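Local coordinates for Nab2 (Chaetomium thermophilum, PDB 4LJ0), which binds polyadenosine RNA through a series of CCCH zinc fingers, of which this crystallised fragment holds three, and probably acts in the nucleus, at residues R49-N53 with R54-F58. Residues are numbered along the deposited sequence; the frame is centred on the assembly and turned at random.
Sequences RPCTN and RSCPF. With ZN (zinc ion), chain H; nucleotides of chain D.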
# COMPACT_ATOMS: atom_id res chain seq x y z
N ARG A 49 11.65 -0.83 -15.28
CA ARG A 49 11.97 0.18 -16.28
C ARG A 49 13.13 -0.26 -17.16
O ARG A 49 14.28 -0.19 -16.74
CB ARG A 49 12.31 1.51 -15.60
CG ARG A 49 11.13 2.14 -14.89
CD ARG A 49 11.39 3.59 -14.54
NE ARG A 49 10.22 4.21 -13.92
CZ ARG A 49 9.21 4.76 -14.60
NH1 ARG A 49 9.23 4.79 -15.93
NH2 ARG A 49 8.19 5.30 -13.95
N PRO A 50 12.83 -0.74 -18.38
CA PRO A 50 11.50 -0.93 -18.97
C PRO A 50 10.80 -2.18 -18.45
O PRO A 50 11.47 -3.10 -17.98
CB PRO A 50 11.81 -1.08 -20.45
CG PRO A 50 13.15 -1.70 -20.48
CD PRO A 50 13.90 -1.10 -19.33
N CYS A 51 9.48 -2.21 -18.53
CA CYS A 51 8.72 -3.42 -18.24
C CYS A 51 8.53 -4.20 -19.53
O CYS A 51 8.05 -3.66 -20.53
CB CYS A 51 7.35 -3.08 -17.64
SG CYS A 51 6.25 -4.51 -17.51
N THR A 52 8.89 -5.48 -19.51
CA THR A 52 8.81 -6.33 -20.70
C THR A 52 7.86 -7.51 -20.50
O THR A 52 7.86 -8.45 -21.28
CB THR A 52 10.19 -6.85 -21.11
OG1 THR A 52 10.76 -7.59 -20.02
CG2 THR A 52 11.11 -5.69 -21.47
N ASN A 53 7.06 -7.44 -19.44
CA ASN A 53 5.99 -8.41 -19.24
C ASN A 53 4.74 -7.90 -19.95
O ASN A 53 4.10 -6.96 -19.49
CB ASN A 53 5.73 -8.60 -17.75
CG ASN A 53 4.57 -9.53 -17.46
OD1 ASN A 53 3.95 -10.08 -18.38
ND2 ASN A 53 4.27 -9.72 -16.18
N ARG A 54 4.38 -8.52 -21.07
CA ARG A 54 3.29 -7.99 -21.89
C ARG A 54 1.90 -8.33 -21.33
O ARG A 54 0.89 -7.89 -21.89
CB ARG A 54 3.44 -8.44 -23.34
CG ARG A 54 4.52 -7.67 -24.10
CD ARG A 54 5.89 -8.33 -24.00
NE ARG A 54 6.96 -7.41 -24.38
CZ ARG A 54 8.22 -7.76 -24.62
NH1 ARG A 54 8.60 -9.03 -24.53
NH2 ARG A 54 9.11 -6.83 -24.96
N SER A 55 1.85 -9.07 -20.23
CA SER A 55 0.61 -9.27 -19.48
C SER A 55 0.70 -8.65 -18.08
O SER A 55 -0.05 -9.02 -17.17
CB SER A 55 0.27 -10.76 -19.36
OG SER A 55 -0.27 -11.25 -20.58
N CYS A 56 1.60 -7.69 -17.92
CA CYS A 56 1.78 -7.01 -16.64
C CYS A 56 0.51 -6.26 -16.26
O CYS A 56 0.03 -5.43 -17.03
CB CYS A 56 2.95 -6.03 -16.71
SG CYS A 56 3.37 -5.24 -15.14
N PRO A 57 -0.06 -6.55 -15.07
CA PRO A 57 -1.31 -5.89 -14.65
C PRO A 57 -1.09 -4.55 -13.98
O PRO A 57 -2.05 -3.82 -13.73
CB PRO A 57 -1.89 -6.88 -13.64
CG PRO A 57 -0.69 -7.50 -13.02
CD PRO A 57 0.33 -7.62 -14.13
N PHE A 58 0.16 -4.22 -13.67
CA PHE A 58 0.43 -2.98 -12.95
C PHE A 58 0.27 -1.76 -13.86
O PHE A 58 0.03 -1.89 -15.06
CB PHE A 58 1.80 -3.06 -12.29
CG PHE A 58 1.85 -4.06 -11.17
CD1 PHE A 58 2.20 -5.38 -11.41
CD2 PHE A 58 1.51 -3.68 -9.88
CE1 PHE A 58 2.23 -6.30 -10.38
CE2 PHE A 58 1.54 -4.60 -8.85
CZ PHE A 58 1.90 -5.91 -9.10
ZN ZN H . 4.87 -3.74 -15.94
P A D 3 6.95 -13.28 -6.52
OP1 A D 3 7.23 -13.99 -7.79
OP2 A D 3 8.08 -12.85 -5.65
O5' A D 3 6.08 -11.98 -6.84
C5' A D 3 5.14 -11.98 -7.91
C4' A D 3 5.68 -11.32 -9.16
O4' A D 3 5.10 -9.99 -9.31
C3' A D 3 7.21 -11.13 -9.21
O3' A D 3 7.70 -11.42 -10.52
C2' A D 3 7.38 -9.64 -8.91
O2' A D 3 8.56 -9.07 -9.43
C1' A D 3 6.12 -9.05 -9.55
N9 A D 3 5.74 -7.74 -9.02
C8 A D 3 5.45 -7.38 -7.73
N7 A D 3 5.17 -6.10 -7.58
C5 A D 3 5.31 -5.58 -8.87
C6 A D 3 5.15 -4.29 -9.40
N6 A D 3 4.81 -3.21 -8.68
N1 A D 3 5.36 -4.12 -10.72
C2 A D 3 5.70 -5.18 -11.45
N3 A D 3 5.87 -6.44 -11.07
C4 A D 3 5.66 -6.58 -9.75
P A D 4 8.84 -12.54 -10.73
OP1 A D 4 8.37 -13.47 -11.79
OP2 A D 4 9.27 -13.09 -9.42
O5' A D 4 10.08 -11.73 -11.30
C5' A D 4 11.39 -12.29 -11.28
C4' A D 4 12.33 -11.58 -12.22
O4' A D 4 11.75 -11.54 -13.55
C3' A D 4 12.61 -10.12 -11.90
O3' A D 4 13.59 -9.95 -10.89
C2' A D 4 13.02 -9.56 -13.25
O2' A D 4 14.36 -9.90 -13.57
C1' A D 4 12.08 -10.32 -14.19
N9 A D 4 10.83 -9.58 -14.43
C8 A D 4 9.62 -9.76 -13.82
N7 A D 4 8.68 -8.94 -14.24
C5 A D 4 9.33 -8.16 -15.19
C6 A D 4 8.89 -7.11 -16.01
N6 A D 4 7.64 -6.64 -15.98
N1 A D 4 9.79 -6.55 -16.85
C2 A D 4 11.05 -7.02 -16.86
N3 A D 4 11.58 -8.01 -16.15
C4 A D 4 10.66 -8.54 -15.32
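Cys51 and Cys56 meet at a zinc ion, which Cys51 SG binds at 2.2 Å and Cys56 SG at 2.3 Å. With chi1 near 180° in both residues (171° in Cys51), each sulfur swings beside its own carbonyl carbon and reaches the shared metal, and Cys46 and His60 complete the CCCH site. Weak N-H...S bonds from Asn53 N to Cys51 SG and from Phe58 N to Cys56 SG may help to orient the two thiolates and to temper their charge.

Between the cysteines the chain folds back in a type I beta turn, Asn53 to Cys56, closed by Cys56 N bonding to Asn53 O at 3.0 Å. Asn53 OD1 accepts Ser55 N at 3.0 Å, an Asx turn laid over the start of the beta turn, with the donor well out of the amide plane. Arg54, its chain bent at chi2, lays one guanidinium face over Thr52 O, which sits toward the rim; the angle is too poor for a hydrogen bond.

Two adenines of chain D are bound here, A4 by its Watson-Crick edge and A3 by its face. Thr52 N donates almost straight (174°) to A4 N1, while A4 N6 donates to Cys51 SG at 3.0 Å; an acceptor at N1 and an amino donor at N6 are the pattern of adenine, consistent with selection for it. Asn53 CB packs against the same N6. A3 stacks on one face of the Phe58 ring, with CZ 3.4 Å from A3 C5, while Cys56 SG lies in plane at the ring's edge. A leucine in place of Phe58 would probably cost A3 its flat aromatic partner and leave the base freer to shift.

No helix or strand frames this last of the fragment's three fingers: Phe58 leans on Leu42 and Cys46, its backbone bonds to Gly30 of the preceding finger, and Cys51 pairs through its backbone with Gln64 and Gly66 of the C-terminal tail.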